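Local coordinates for putative cytoplasmic protein (Salmonella enterica subsp. enterica serovar Typhimurium, PDB 4J32) that probably hydrolyses peptidoglycan as the papain-like amidase effector Tae4 of a type VI secretion system, and is held here in complex with its immunity protein Tai4, at residues G121-V127 with H139-G145; I40-V44 with V81-D85; N15-F19 with L65-F70; F26-H31 with S149-H153. All blocks are in the same frame, centred on the assembly; numbering follows the deposited sequence. Where two conformers were deposited one is given.

Contact 1 (G121-V127 with H139-G145); sequences GKKGIIV and HVTLWNG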
loop_
_atom_site.group_PDB
_atom_site.type_symbol
_atom_site.label_atom_id
_atom_site.label_comp_id
_atom_site.label_asym_id
_atom_site.label_seq_id
_atom_site.Cartn_x
_atom_site.Cartn_y
_atom_site.Cartn_z
ATOM N N GLY A 121 -11.130 18.645 40.344
ATOM C CA GLY A 121 -11.868 18.469 41.588
ATOM C C GLY A 121 -12.943 17.397 41.583
ATOM O O GLY A 121 -13.571 17.136 42.621
ATOM N N LYS A 122 -13.178 16.792 40.420
ATOM C CA LYS A 122 -14.145 15.715 40.307
ATOM C C LYS A 122 -13.467 14.541 39.638
ATOM O O LYS A 122 -12.535 14.727 38.853
ATOM C CB LYS A 122 -15.362 16.148 39.496
ATOM C CG LYS A 122 -16.197 17.192 40.265
ATOM C CD LYS A 122 -17.348 17.709 39.467
ATOM C CE LYS A 122 -18.172 18.631 40.363
ATOM N NZ LYS A 122 -19.309 19.201 39.622
ATOM N N LYS A 123 -13.943 13.336 39.931
ATOM C CA LYS A 123 -13.266 12.130 39.419
ATOM C C LYS A 123 -14.238 11.069 38.914
ATOM O O LYS A 123 -15.353 10.933 39.443
ATOM C CB LYS A 123 -12.321 11.553 40.477
ATOM C CG LYS A 123 -12.989 11.020 41.745
ATOM C CD LYS A 123 -11.963 10.646 42.804
ATOM C CE LYS A 123 -12.642 9.999 44.030
ATOM N NZ LYS A 123 -13.528 10.945 44.784
ATOM N N GLY A 124 -13.832 10.340 37.875
ATOM C CA GLY A 124 -14.652 9.252 37.342
ATOM C C GLY A 124 -14.333 8.921 35.906
ATOM O O GLY A 124 -13.178 8.969 35.509
ATOM N N ILE A 125 -15.352 8.563 35.131
ATOM C CA ILE A 125 -15.129 8.165 33.751
ATOM C C ILE A 125 -15.337 9.396 32.863
ATOM O O ILE A 125 -16.383 10.051 32.947
ATOM C CB ILE A 125 -16.117 7.049 33.337
ATOM C CG1 ILE A 125 -15.923 5.793 34.208
ATOM C CG2 ILE A 125 -15.972 6.735 31.834
ATOM C CD1 ILE A 125 -17.052 4.775 34.055
ATOM N N ILE A 126 -14.349 9.702 32.025
ATOM C CA ILE A 126 -14.423 10.860 31.140
ATOM C C ILE A 126 -14.473 10.445 29.660
ATOM O O ILE A 126 -13.749 9.544 29.221
ATOM C CB ILE A 126 -13.267 11.878 31.411
ATOM C CG1 ILE A 126 -13.516 13.212 30.684
ATOM C CG2 ILE A 126 -11.889 11.287 31.055
ATOM C CD1 ILE A 126 -12.867 14.387 31.380
ATOM N N VAL A 127 -15.348 11.103 28.909
ATOM C CA VAL A 127 -15.399 10.952 27.467
ATOM C C VAL A 127 -15.129 12.309 26.862
ATOM O O VAL A 127 -15.697 13.307 27.308
ATOM C CB VAL A 127 -16.800 10.442 26.982
ATOM C CG1 VAL A 127 -16.934 10.522 25.443
ATOM C CG2 VAL A 127 -17.028 9.004 27.465
ATOM N N HIS A 139 -12.256 9.793 22.759
ATOM C CA HIS A 139 -11.472 8.962 23.673
ATOM C C HIS A 139 -12.310 8.784 24.937
ATOM O O HIS A 139 -13.141 9.649 25.258
ATOM C CB HIS A 139 -10.143 9.650 24.021
ATOM C CG HIS A 139 -9.106 8.710 24.555
ATOM N ND1 HIS A 139 -8.501 7.746 23.778
ATOM C CD2 HIS A 139 -8.576 8.582 25.796
ATOM C CE1 HIS A 139 -7.637 7.067 24.514
ATOM N NE2 HIS A 139 -7.671 7.551 25.747
ATOM N N VAL A 140 -12.110 7.657 25.610
ATOM C CA VAL A 140 -12.788 7.339 26.878
ATOM C C VAL A 140 -11.715 6.848 27.832
ATOM O O VAL A 140 -10.933 5.951 27.476
ATOM C CB VAL A 140 -13.792 6.154 26.772
ATOM C CG1 VAL A 140 -14.731 6.125 28.009
ATOM C CG2 VAL A 140 -14.574 6.166 25.484
ATOM N N THR A 141 -11.666 7.427 29.030
ATOM C CA THR A 141 -10.649 7.024 30.016
ATOM C C THR A 141 -11.118 7.371 31.445
ATOM O O THR A 141 -12.259 7.789 31.632
ATOM C CB THR A 141 -9.246 7.631 29.690
ATOM O OG1 THR A 141 -8.228 6.989 30.480
ATOM C CG2 THR A 141 -9.221 9.116 29.896
ATOM N N LEU A 142 -10.248 7.167 32.434
ATOM C CA LEU A 142 -10.548 7.604 33.793
ATOM C C LEU A 142 -9.819 8.900 34.081
ATOM O O LEU A 142 -8.796 9.211 33.459
ATOM C CB LEU A 142 -10.138 6.539 34.828
ATOM C CG LEU A 142 -10.778 5.159 34.637
ATOM C CD1 LEU A 142 -10.285 4.279 35.749
ATOM C CD2 LEU A 142 -12.294 5.247 34.677
ATOM N N TRP A 143 -10.373 9.652 35.021
ATOM C CA TRP A 143 -9.891 10.972 35.385
ATOM C C TRP A 143 -9.951 11.064 36.899
ATOM O O TRP A 143 -11.001 10.778 37.505
ATOM C CB TRP A 143 -10.792 12.031 34.701
ATOM C CG TRP A 143 -10.623 13.435 35.190
ATOM C CD1 TRP A 143 -11.430 14.098 36.082
ATOM C CD2 TRP A 143 -9.591 14.358 34.822
ATOM N NE1 TRP A 143 -10.962 15.387 36.276
ATOM C CE2 TRP A 143 -9.840 15.567 35.514
ATOM C CE3 TRP A 143 -8.492 14.289 33.952
ATOM C CZ2 TRP A 143 -9.016 16.692 35.380
ATOM C CZ3 TRP A 143 -7.677 15.407 33.820
ATOM C CH2 TRP A 143 -7.950 16.592 34.526
ATOM N N ASN A 144 -8.841 11.450 37.530
ATOM C CA ASN A 144 -8.821 11.478 38.998
ATOM C C ASN A 144 -8.948 12.875 39.611
ATOM O O ASN A 144 -8.632 13.069 40.798
ATOM C CB ASN A 144 -7.569 10.761 39.534
ATOM C CG ASN A 144 -6.306 11.580 39.328
ATOM O OD1 ASN A 144 -6.335 12.635 38.683
ATOM N ND2 ASN A 144 -5.190 11.099 39.874
ATOM N N GLY A 145 -9.404 13.844 38.815
ATOM C CA GLY A 145 -9.473 15.244 39.247
ATOM C C GLY A 145 -8.291 16.098 38.806
ATOM O O GLY A 145 -8.350 17.326 38.861
#
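Ile-126 lays its CG2 methyl alongside the methyl of Thr-141, CG2 to CG2 3.6 Å, the two side chains pointing the same way from one face of an antiparallel pair of strands. The isoleucine methyl also reaches Trp-143 on the same face, with Ile-126 CG2 3.9 Å from Trp-143 CB. CG2 is placed there because CG1 stands anti to the backbone N (chi1 -168°), which leaves CG2 between N and the carbonyl carbon. On the other face, Ile-125 CG1 meets Leu-142 CD2 at 3.7 Å, the two chains crossing at a slant. The backbones are joined by bonds in both directions: Gly-124 with Trp-143, where Gly-124 N to Trp-143 O is 2.9 Å, and Ile-126 with Thr-141. Beyond the strands, Lys-122 O comes to the edge of the Trp-143 indole, 3.0 Å from CD1, while Trp-143 NE1 is hydrogen-bonded to the carbonyl of Phe-119. Gly-121 N to Gly-145 O is a weak bond at 3.4 Å. The pair forms a beta hairpin in a four-stranded antiparallel sheet: strand 164-172 borders 124-131 on its other side, helix 93-103 covers the face of Ile-125 and Val-127, and helix 19-28 packs near Thr-141 and Asn-144.

Contact 2 (I40-V44 with V81-D85); sequences IGGNV and VSGAD
The flat amide of Asn-43 turns its ND2 corner to Ser-82, with ND2 3.4 Å from OG but at an angle unsuited to a hydrogen bond. The carboxylate of Asp-85, the other planar group, looks to its own hairpin: OD2 takes the hydroxyl of Tyr-89, and OD1 takes Lys-87 N in an Asx turn. Backbone bonds join the two segments. Ala-84 N gives to Ile-40 O at 2.9 Å, and Val-44 N to Ser-82 O at 3.0 Å, with an N-H...O angle of 149°. The first carbonyl belongs to the last turn of helix 33-40, and the amide of Val-44 to the beginning of helix 42-49. The loop leaving strand 80-82, one arm of a two-stranded hairpin with 88-90, is thus stitched to the break between two helices, where Gly-41 turns the chain with positive phi. Gly-42 packs closely on Gly-83 and Ala-84, its CA 3.8 Å from Gly-83 C. Water 1 bridges Ile-40 O and Asp-85 N; water 2 accepts from Asn-43 N and bonds Ser-82 OG at 2.7 Å. Beside these polar bonds, Val-44 CG2 rests 3.6 Å from Val-81 CG2, and Ile-40 CG2 lies over Gly-83 CA at 3.8 Å.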
loop_
_atom_site.group_PDB
_atom_site.type_symbol
_atom_site.label_atom_id
_atom_site.label_comp_id
_atom_site.label_asym_id
_atom_site.label_seq_id
_atom_site.Cartn_x
_atom_site.Cartn_y
_atom_site.Cartn_z
ATOM N N ILE A 40 -5.105 -10.095 28.924
ATOM C CA ILE A 40 -6.527 -10.439 28.871
ATOM C C ILE A 40 -6.729 -11.817 28.222
ATOM O O ILE A 40 -7.576 -12.604 28.673
ATOM C CB ILE A 40 -7.379 -9.321 28.191
ATOM C CG1 ILE A 40 -7.285 -8.014 28.991
ATOM C CG2 ILE A 40 -8.863 -9.762 28.023
ATOM C CD1 ILE A 40 -7.936 -6.800 28.312
ATOM N N GLY A 41 -5.936 -12.107 27.189
ATOM C CA GLY A 41 -5.955 -13.417 26.543
ATOM C C GLY A 41 -7.277 -13.684 25.850
ATOM O O GLY A 41 -8.030 -12.756 25.562
ATOM N N GLY A 42 -7.566 -14.962 25.601
ATOM C CA GLY A 42 -8.781 -15.345 24.884
ATOM C C GLY A 42 -8.868 -14.688 23.516
ATOM O O GLY A 42 -7.842 -14.479 22.844
ATOM N N ASN A 43 -10.089 -14.368 23.089
ATOM C CA ASN A 43 -10.292 -13.714 21.790
ATOM C C ASN A 43 -9.726 -12.297 21.705
ATOM O O ASN A 43 -9.327 -11.851 20.624
ATOM C CB ASN A 43 -11.767 -13.738 21.386
ATOM C CG ASN A 43 -12.249 -15.148 21.021
ATOM O OD1 ASN A 43 -11.444 -16.057 20.809
ATOM N ND2 ASN A 43 -13.562 -15.323 20.936
ATOM N N VAL A 44 -9.723 -11.582 22.826
ATOM C CA VAL A 44 -9.018 -10.301 22.907
ATOM C C VAL A 44 -7.547 -10.486 22.476
ATOM O O VAL A 44 -7.059 -9.800 21.552
ATOM C CB VAL A 44 -9.130 -9.663 24.319
ATOM C CG1 VAL A 44 -8.200 -8.434 24.468
ATOM C CG2 VAL A 44 -10.583 -9.236 24.601
ATOM N N VAL A 81 -15.601 -8.973 22.042
ATOM C CA VAL A 81 -14.982 -10.298 22.017
ATOM C C VAL A 81 -14.668 -10.722 23.440
ATOM O O VAL A 81 -14.436 -9.882 24.319
ATOM C CB VAL A 81 -13.696 -10.355 21.148
ATOM C CG1 VAL A 81 -13.989 -10.000 19.690
ATOM C CG2 VAL A 81 -12.637 -9.410 21.676
ATOM N N SER A 82 -14.599 -12.032 23.659
ATOM C CA SER A 82 -14.351 -12.531 25.001
ATOM C C SER A 82 -12.854 -12.532 25.361
ATOM O O SER A 82 -11.986 -12.633 24.472
ATOM C CB SER A 82 -14.971 -13.908 25.183
ATOM O OG SER A 82 -14.502 -14.819 24.208
ATOM N N GLY A 83 -12.563 -12.364 26.653
ATOM C CA GLY A 83 -11.224 -12.618 27.194
ATOM C C GLY A 83 -11.054 -14.057 27.694
ATOM O O GLY A 83 -11.994 -14.875 27.650
ATOM N N ALA A 84 -9.856 -14.374 28.184
ATOM C CA ALA A 84 -9.618 -15.687 28.831
ATOM C C ALA A 84 -10.522 -15.882 30.066
ATOM O O ALA A 84 -10.817 -17.008 30.446
ATOM C CB ALA A 84 -8.153 -15.838 29.209
ATOM N N ASP A 85 -10.973 -14.772 30.654
ATOM C CA ASP A 85 -11.928 -14.767 31.771
ATOM C C ASP A 85 -13.381 -15.073 31.356
ATOM O O ASP A 85 -14.268 -15.125 32.214
ATOM C CB ASP A 85 -11.886 -13.419 32.506
ATOM C CG ASP A 85 -12.202 -12.231 31.597
ATOM O OD1 ASP A 85 -12.514 -12.427 30.391
ATOM O OD2 ASP A 85 -12.117 -11.079 32.088
HETATM O O HOH W 1 -8.925 -12.649 30.960
HETATM O O HOH W 2 -12.037 -15.808 24.651
#

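Contact 3 (N15-F19 with L65-F70); sequences NRPSF and LNATGF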
loop_
_atom_site.group_PDB
_atom_site.type_symbol
_atom_site.label_atom_id
_atom_site.label_comp_id
_atom_site.label_asym_id
_atom_site.label_seq_id
_atom_site.Cartn_x
_atom_site.Cartn_y
_atom_site.Cartn_z
ATOM N N ASN A 15 -25.892 0.916 40.240
ATOM C CA ASN A 15 -24.998 2.064 40.583
ATOM C C ASN A 15 -23.753 2.081 39.706
ATOM O O ASN A 15 -23.838 1.824 38.497
ATOM C CB ASN A 15 -24.661 2.094 42.086
ATOM C CG ASN A 15 -24.536 0.695 42.702
ATOM O OD1 ASN A 15 -24.279 -0.291 42.004
ATOM N ND2 ASN A 15 -24.733 0.608 44.014
ATOM N N ARG A 16 -22.599 2.410 40.287
ATOM C CA ARG A 16 -21.390 2.640 39.495
ATOM C C ARG A 16 -20.165 2.040 40.189
ATOM O O ARG A 16 -20.156 1.964 41.412
ATOM C CB ARG A 16 -21.165 4.152 39.318
ATOM C CG ARG A 16 -22.268 4.848 38.559
ATOM C CD ARG A 16 -21.890 6.261 38.217
ATOM N NE ARG A 16 -22.979 6.954 37.513
ATOM C CZ ARG A 16 -23.097 8.273 37.454
ATOM N NH1 ARG A 16 -22.204 9.051 38.067
ATOM N NH2 ARG A 16 -24.140 8.820 36.821
ATOM N N PRO A 17 -19.121 1.661 39.408
ATOM C CA PRO A 17 -17.841 1.176 39.986
ATOM C C PRO A 17 -17.282 2.205 40.963
ATOM O O PRO A 17 -17.393 3.412 40.705
ATOM C CB PRO A 17 -16.893 1.112 38.773
ATOM C CG PRO A 17 -17.742 1.194 37.554
ATOM C CD PRO A 17 -19.102 1.695 37.934
ATOM N N SER A 18 -16.664 1.760 42.054
ATOM C CA SER A 18 -15.982 2.719 42.933
ATOM C C SER A 18 -14.794 3.301 42.195
ATOM O O SER A 18 -14.175 2.628 41.374
ATOM C CB SER A 18 -15.534 2.091 44.254
ATOM O OG SER A 18 -14.355 1.344 44.107
ATOM N N PHE A 19 -14.503 4.566 42.458
ATOM C CA PHE A 19 -13.382 5.198 41.769
ATOM C C PHE A 19 -12.099 4.393 42.034
ATOM O O PHE A 19 -11.342 4.081 41.113
ATOM C CB PHE A 19 -13.157 6.645 42.233
ATOM C CG PHE A 19 -11.872 7.221 41.701
ATOM C CD1 PHE A 19 -11.805 7.701 40.400
ATOM C CD2 PHE A 19 -10.699 7.157 42.478
ATOM C CE1 PHE A 19 -10.577 8.164 39.876
ATOM C CE2 PHE A 19 -9.497 7.622 41.978
ATOM C CZ PHE A 19 -9.437 8.127 40.672
ATOM N N LEU A 65 -14.751 -2.136 33.698
ATOM C CA LEU A 65 -16.139 -2.510 34.009
ATOM C C LEU A 65 -16.230 -3.980 34.452
ATOM O O LEU A 65 -16.881 -4.315 35.461
ATOM C CB LEU A 65 -17.036 -2.253 32.794
ATOM C CG LEU A 65 -17.112 -0.763 32.388
ATOM C CD1 LEU A 65 -17.687 -0.647 30.986
ATOM C CD2 LEU A 65 -17.952 0.027 33.394
ATOM N N ASN A 66 -15.561 -4.852 33.715
ATOM C CA ASN A 66 -15.566 -6.279 34.055
ATOM C C ASN A 66 -14.951 -6.533 35.408
ATOM O O ASN A 66 -15.445 -7.370 36.159
ATOM C CB ASN A 66 -14.874 -7.118 32.977
ATOM C CG ASN A 66 -15.689 -7.190 31.705
ATOM O OD1 ASN A 66 -16.914 -7.191 31.753
ATOM N ND2 ASN A 66 -15.017 -7.227 30.563
ATOM N N ALA A 67 -13.918 -5.768 35.749
ATOM C CA ALA A 67 -13.159 -6.008 36.989
ATOM C C ALA A 67 -13.773 -5.467 38.269
ATOM O O ALA A 67 -13.442 -5.942 39.371
ATOM C CB ALA A 67 -11.724 -5.512 36.834
ATOM N N THR A 68 -14.676 -4.497 38.136
ATOM C CA THR A 68 -15.215 -3.779 39.275
ATOM C C THR A 68 -16.632 -4.241 39.610
ATOM O O THR A 68 -17.277 -3.640 40.433
ATOM C CB THR A 68 -15.205 -2.264 39.033
ATOM O OG1 THR A 68 -15.913 -1.962 37.814
ATOM C CG2 THR A 68 -13.770 -1.745 38.954
ATOM N N GLY A 69 -17.103 -5.297 38.944
ATOM C CA GLY A 69 -18.429 -5.849 39.241
ATOM C C GLY A 69 -19.569 -5.259 38.421
ATOM O O GLY A 69 -20.750 -5.423 38.791
ATOM N N PHE A 70 -19.216 -4.590 37.315
ATOM C CA PHE A 70 -20.198 -4.032 36.355
ATOM C C PHE A 70 -19.930 -4.553 34.941
ATOM O O PHE A 70 -19.719 -3.760 34.018
ATOM C CB PHE A 70 -20.220 -2.491 36.427
ATOM C CG PHE A 70 -20.633 -1.989 37.765
ATOM C CD1 PHE A 70 -21.963 -1.682 38.017
ATOM C CD2 PHE A 70 -19.710 -1.908 38.814
ATOM C CE1 PHE A 70 -22.365 -1.260 39.286
ATOM C CE2 PHE A 70 -20.110 -1.496 40.090
ATOM C CZ PHE A 70 -21.426 -1.182 40.328
HETATM O O HOH W 3 -16.914 -1.307 42.344
#
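Pro-17 lies over one face of the Phe-70 ring in a CH-pi contact, its CD 4.0 Å from the ring centroid and 19° off the ring normal. The proline nitrogen sits over the same ring nearer the rim, with Pro-17 N 3.4 Å from Phe-70 CE2, and the backbone of Arg-16 continues across it. Phe-70 reaches the proline with CG anti to its own carbonyl carbon (chi1 -62°). At the ring edge, in plane, Asn-15 OD1 approaches Phe-70 CZ to 3.4 Å; the oxygen meets the C-H rim of the ring, and the amide plane stands 73° from the ring plane. Apolar packing is lighter: Pro-17 CG touches Leu-65 CD2 at 4.3 Å. Pro-17 CB also lies 3.4 Å from Thr-68 OG1, a hydroxyl bonded to the carbonyl of Val-64 one turn back. No direct hydrogen bond links the segments. Water 3 carries the polar link instead, accepting from Ser-18 N at 3.1 Å and donating to Thr-68 O. Arg-16 turns away to the carbonyl of Met-104 and a salt bridge with Asp-108. Phe-70 N bonds back to Leu-65 O at 3.0 Å across Gly-69, whose phi is positive: a Schellman-like end to helix 57-67, packed against the segment in which Ser-18 is the N-cap of helix 19-28. Asn-15 and Phe-70 also line a pocket holding 2-ethoxyethanol, probably taken up from the crystallisation liquor.

Contact 4 (F26-H31 with S149-H153); sequences FRKVNH and SDQCH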
loop_
_atom_site.group_PDB
_atom_site.type_symbol
_atom_site.label_atom_id
_atom_site.label_comp_id
_atom_site.label_asym_id
_atom_site.label_seq_id
_atom_site.Cartn_x
_atom_site.Cartn_y
_atom_site.Cartn_z
ATOM N N PHE A 26 -7.737 -0.208 35.947
ATOM C CA PHE A 26 -7.187 0.446 34.738
ATOM C C PHE A 26 -5.668 0.283 34.649
ATOM O O PHE A 26 -5.131 -0.019 33.573
ATOM C CB PHE A 26 -7.571 1.926 34.682
ATOM C CG PHE A 26 -7.304 2.563 33.312
ATOM C CD1 PHE A 26 -8.330 2.700 32.383
ATOM C CD2 PHE A 26 -6.003 2.951 32.960
ATOM C CE1 PHE A 26 -8.087 3.272 31.113
ATOM C CE2 PHE A 26 -5.739 3.518 31.681
ATOM C CZ PHE A 26 -6.781 3.658 30.774
ATOM N N ARG A 27 -4.973 0.485 35.768
ATOM C CA ARG A 27 -3.533 0.335 35.809
ATOM C C ARG A 27 -3.056 -1.029 35.307
ATOM O O ARG A 27 -2.022 -1.110 34.636
ATOM C CB ARG A 27 -3.012 0.600 37.229
ATOM C CG ARG A 27 -1.495 0.601 37.347
ATOM C CD ARG A 27 -1.047 0.837 38.780
ATOM N NE ARG A 27 -1.379 2.173 39.250
ATOM C CZ ARG A 27 -2.225 2.433 40.245
ATOM N NH1 ARG A 27 -2.820 1.435 40.904
ATOM N NH2 ARG A 27 -2.428 3.684 40.614
ATOM N N LYS A 28 -3.813 -2.092 35.599
ATOM C CA LYS A 28 -3.410 -3.453 35.200
ATOM C C LYS A 28 -3.291 -3.583 33.684
ATOM O O LYS A 28 -2.569 -4.446 33.187
ATOM C CB LYS A 28 -4.390 -4.516 35.705
ATOM C CG LYS A 28 -4.730 -4.462 37.219
ATOM C CD LYS A 28 -3.536 -4.288 38.147
ATOM C CE LYS A 28 -2.687 -5.534 38.276
ATOM N NZ LYS A 28 -1.651 -5.339 39.363
ATOM N N VAL A 29 -4.024 -2.737 32.970
ATOM C CA VAL A 29 -4.016 -2.768 31.501
ATOM C C VAL A 29 -3.492 -1.483 30.858
ATOM O O VAL A 29 -3.687 -1.276 29.658
ATOM C CB VAL A 29 -5.422 -3.164 30.924
ATOM C CG1 VAL A 29 -5.753 -4.618 31.274
ATOM C CG2 VAL A 29 -6.538 -2.204 31.426
ATOM N N ASN A 30 -2.840 -0.626 31.649
ATOM C CA ASN A 30 -2.266 0.614 31.139
ATOM C C ASN A 30 -0.898 0.352 30.500
ATOM O O ASN A 30 0.145 0.889 30.905
ATOM C CB ASN A 30 -2.230 1.709 32.229
ATOM C CG ASN A 30 -1.904 3.075 31.658
ATOM O OD1 ASN A 30 -2.322 3.408 30.544
ATOM N ND2 ASN A 30 -1.114 3.855 32.396
ATOM N N HIS A 31 -0.913 -0.526 29.502
ATOM C CA HIS A 31 0.299 -0.947 28.809
ATOM C C HIS A 31 0.054 -0.922 27.312
ATOM O O HIS A 31 -1.041 -0.550 26.877
ATOM C CB HIS A 31 0.695 -2.361 29.251
ATOM C CG HIS A 31 0.890 -2.468 30.725
ATOM N ND1 HIS A 31 2.010 -1.970 31.354
ATOM C CD2 HIS A 31 0.081 -2.939 31.703
ATOM C CE1 HIS A 31 1.905 -2.175 32.658
ATOM N NE2 HIS A 31 0.741 -2.757 32.895
ATOM N N SER A 149 -5.987 8.435 33.489
ATOM C CA SER A 149 -5.331 7.181 33.877
ATOM C C SER A 149 -4.340 6.704 32.808
ATOM O O SER A 149 -3.427 5.937 33.112
ATOM C CB SER A 149 -6.385 6.114 34.138
ATOM O OG SER A 149 -7.333 6.054 33.079
ATOM N N ASP A 150 -4.526 7.143 31.559
ATOM C CA ASP A 150 -3.586 6.790 30.488
ATOM C C ASP A 150 -2.752 7.969 30.025
ATOM O O ASP A 150 -2.196 7.951 28.918
ATOM C CB ASP A 150 -4.310 6.117 29.303
ATOM C CG ASP A 150 -5.448 6.962 28.738
ATOM O OD1 ASP A 150 -5.803 8.009 29.315
ATOM O OD2 ASP A 150 -5.986 6.556 27.691
ATOM N N GLN A 151 -2.641 8.990 30.875
ATOM C CA GLN A 151 -1.892 10.199 30.536
ATOM C C GLN A 151 -0.510 9.868 29.974
ATOM O O GLN A 151 -0.020 10.542 29.071
ATOM C CB GLN A 151 -1.800 11.161 31.731
ATOM C CG GLN A 151 -1.461 12.588 31.300
ATOM C CD GLN A 151 -2.404 13.647 31.851
ATOM O OE1 GLN A 151 -3.641 13.522 31.795
ATOM N NE2 GLN A 151 -1.817 14.731 32.350
ATOM N N CYS A 152 0.056 8.782 30.494
ATOM C CA CYS A 152 1.378 8.328 30.073
ATOM C C CYS A 152 1.426 7.947 28.589
ATOM O O CYS A 152 2.497 8.026 27.973
ATOM C CB CYS A 152 1.881 7.176 30.956
ATOM S SG CYS A 152 1.514 5.510 30.350
ATOM N N HIS A 153 0.282 7.580 28.009
ATOM C CA HIS A 153 0.174 7.280 26.580
ATOM C C HIS A 153 -0.367 8.473 25.781
ATOM O O HIS A 153 -0.244 8.501 24.554
ATOM C CB HIS A 153 -0.724 6.056 26.343
ATOM C CG HIS A 153 -0.369 4.875 27.189
ATOM N ND1 HIS A 153 0.724 4.074 26.931
ATOM C CD2 HIS A 153 -0.955 4.366 28.297
ATOM C CE1 HIS A 153 0.791 3.116 27.840
ATOM N NE2 HIS A 153 -0.212 3.276 28.684
#
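The CA atoms of Asn-30 and Asp-150 are 6.3 Å apart, where Asn-30 forms the centre of an inverse gamma turn after helix 19-28. Phe-26 presents one ring face to Ser-149, whose OG stands over the ring centre, 3.3 Å from CE2. The serine CB adds a CH-pi contact, 3.7 Å from the Phe-26 centroid and 25° off the normal. Ser-149 OG is not left to the ring alone, since it is hydrogen-bonded to Leu-142 N. At the edge of the same ring, Phe-26 CZ meets Asp-150 CB at 3.8 Å. Asn-30 extends with CG anti to its backbone N (chi1 -168°), which carries the amide in among Ser-149, Asp-150 and His-153. Its plane is almost perpendicular to the imidazole of His-153, 89° apart, and the fit there is too close in places to be trusted in detail. His-153 NE2 gives a weak hydrogen bond to Asn-30 O at 3.3 Å. The contact joins the C-terminal end of helix 19-28 to the loop between strands 138-143 and 164-172, with helix 57-67 packing on Phe-26 through Arg-60 and Val-64, and Thr-141 and Leu-142 of strand 138-143 touching the same ring.

Overall arrangement
Contacts 1 and 4 touch where strand 138-143 meets the loop that follows it: His-139 NE2 lies 2.8 Å from Asp-150 OD2, a probable hydrogen bond consistent with the histidine and acid of a papain-like active site, and His-139 also packs on Ser-72 of the immunity protein chain. Contact 3 joins contact 1 where Phe-19 CZ touches Asn-144 CB at 3.4 Å. Helix 19-28 begins in contact 3 and ends in contact 4, so the two bracket it. Contact 2 is far from contact 1, their centres about 25 Å apart on opposite sides of the chain centre, but meets contact 4 through Ile-40 CD1 and Val-29 CG1 (4.3 Å). Each contact contributes to a different 2-ethoxyethanol site, probably filled from the crystallisation liquor.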